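Local structure of neutral ceramidase (Pseudomonas aeruginosa, 2ZWS) at residues A[533-536]-A[537-540]. The protein hydrolyses the N-acyl linkage of ceramides to release sphingosine and a free fatty acid, and also runs the reverse synthesis, as a zinc-dependent secreted enzyme. Numbering follows the deposited sequence.
Sequences SYRI and GDKV
One face of the Tyr-534 ring carries the Val-540 methyl CG2, which sits 3.5 Å from the ring centroid directly on the ring normal, a CH-pi contact. At the ring edge lies CB of Asp-538, 4.0 Å from Tyr-534 CD2, while the ring of Phe-639 meets the tyrosine with its plane turned by about 80°. Tyr-534 and Val-540 flank a type II beta turn, Arg-535 to Asp-538, that carries the chain from one sheet of the C-terminal beta-sandwich to the other: strand 533-535 pairs with strand 629-642, strand 539-545 with strand 595-603. Tyr-534 and Val-540 are both buried, and both touch Phe-639 of strand 629-642 and Ile-604. With CG anti to its carbonyl carbon (chi1 -62°), Tyr-534 reaches over Val-540, whose other methyl, CG1, lies 3.8 Å from Tyr-534 OH; that hydroxyl is hydrogen-bonded to the backbone N of Arg-531. The turn itself closes through Asp-538 N to Arg-535 O, 3.0 Å. Gly-537 takes its third position with a positive phi of 100°, a conformation suited to a residue without a side chain, as is usual at that place in a type II turn. A second bond runs the other way, from Arg-535 N to Asp-538 OD1, 2.9 Å and nearly straight, although the N-H comes from above the carboxylate plane. Backbone and side chain of Asp-538 therefore both hold Arg-535, one through its C=O and the other through its N-H. Arg-535 CB rests 3.7 Å from Asp-538 OD1, while the extended chain carries the guanidinium away. On the other carboxylate oxygen, a water donates to Asp-538 OD2 at 2.8 Å and also to the carbonyl oxygen of Ile-536, bridging the side chain to the central peptide of the turn.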
loop_
_atom_site.group_PDB
_atom_site.type_symbol
_atom_site.label_atom_id
_atom_site.label_comp_id
_atom_site.label_asym_id
_atom_site.label_seq_id
_atom_site.Cartn_x
_atom_site.Cartn_y
_atom_site.Cartn_z
ATOM N N SER A 533 -26.873 28.152 -4.874
ATOM C CA SER A 533 -26.504 27.604 -6.182
ATOM C C SER A 533 -24.996 27.619 -6.400
ATOM O O SER A 533 -24.271 28.413 -5.788
ATOM C CB SER A 533 -27.193 28.396 -7.304
ATOM O OG SER A 533 -26.585 29.679 -7.470
ATOM N N TYR A 534 -24.536 26.728 -7.282
ATOM C CA TYR A 534 -23.123 26.609 -7.631
ATOM C C TYR A 534 -23.002 26.329 -9.112
ATOM O O TYR A 534 -23.973 25.915 -9.745
ATOM C CB TYR A 534 -22.463 25.434 -6.881
ATOM C CG TYR A 534 -22.451 25.556 -5.372
ATOM C CD1 TYR A 534 -23.549 25.169 -4.609
ATOM C CD2 TYR A 534 -21.334 26.031 -4.715
ATOM C CE1 TYR A 534 -23.531 25.271 -3.212
ATOM C CE2 TYR A 534 -21.307 26.135 -3.321
ATOM C CZ TYR A 534 -22.400 25.755 -2.590
ATOM O OH TYR A 534 -22.393 25.854 -1.227
ATOM N N ARG A 535 -21.801 26.544 -9.640
ATOM C CA ARG A 535 -21.462 26.228 -11.025
ATOM C C ARG A 535 -20.439 25.098 -11.037
ATOM O O ARG A 535 -19.746 24.859 -10.046
ATOM C CB ARG A 535 -20.845 27.442 -11.721
ATOM C CG ARG A 535 -21.700 28.697 -11.644
ATOM C CD ARG A 535 -21.370 29.659 -12.763
ATOM N NE ARG A 535 -22.440 30.646 -12.937
ATOM C CZ ARG A 535 -23.488 30.489 -13.748
ATOM N NH1 ARG A 535 -23.616 29.386 -14.485
ATOM N NH2 ARG A 535 -24.408 31.446 -13.832
ATOM N N ILE A 536 -20.324 24.420 -12.173
ATOM C CA ILE A 536 -19.288 23.413 -12.336
ATOM C C ILE A 536 -17.923 24.055 -12.059
ATOM O O ILE A 536 -17.640 25.174 -12.518
ATOM C CB ILE A 536 -19.351 22.747 -13.732
ATOM C CG1 ILE A 536 -20.569 21.818 -13.799
ATOM C CG2 ILE A 536 -18.078 21.962 -13.998
ATOM C CD1 ILE A 536 -20.839 21.204 -15.192
ATOM N N GLY A 537 -17.100 23.363 -11.271
ATOM C CA GLY A 537 -15.792 23.871 -10.909
ATOM C C GLY A 537 -15.789 24.476 -9.518
ATOM O O GLY A 537 -14.731 24.677 -8.939
ATOM N N ASP A 538 -16.977 24.776 -8.987
ATOM C CA ASP A 538 -17.078 25.308 -7.634
ATOM C C ASP A 538 -16.945 24.207 -6.601
ATOM O O ASP A 538 -17.338 23.053 -6.844
ATOM C CB ASP A 538 -18.425 26.011 -7.420
ATOM C CG ASP A 538 -18.539 27.350 -8.163
ATOM O OD1 ASP A 538 -19.671 27.876 -8.221
ATOM O OD2 ASP A 538 -17.525 27.888 -8.672
ATOM N N LYS A 539 -16.453 24.580 -5.418
ATOM C CA LYS A 539 -16.419 23.665 -4.283
ATOM C C LYS A 539 -17.552 23.966 -3.296
ATOM O O LYS A 539 -17.675 25.096 -2.818
ATOM C CB LYS A 539 -15.073 23.779 -3.578
ATOM C CG LYS A 539 -14.803 22.731 -2.504
ATOM C CD LYS A 539 -13.467 23.091 -1.834
ATOM C CE LYS A 539 -12.789 21.863 -1.235
ATOM N NZ LYS A 539 -11.658 22.264 -0.340
ATOM N N VAL A 540 -18.372 22.953 -3.016
ATOM C CA VAL A 540 -19.443 23.019 -2.003
ATOM C C VAL A 540 -18.848 22.569 -0.658
ATOM O O VAL A 540 -18.244 21.493 -0.589
ATOM C CB VAL A 540 -20.627 22.075 -2.373
ATOM C CG1 VAL A 540 -21.765 22.139 -1.325
ATOM C CG2 VAL A 540 -21.162 22.400 -3.760
HETATM O O HOH W 1 -16.968 27.442 -11.390
#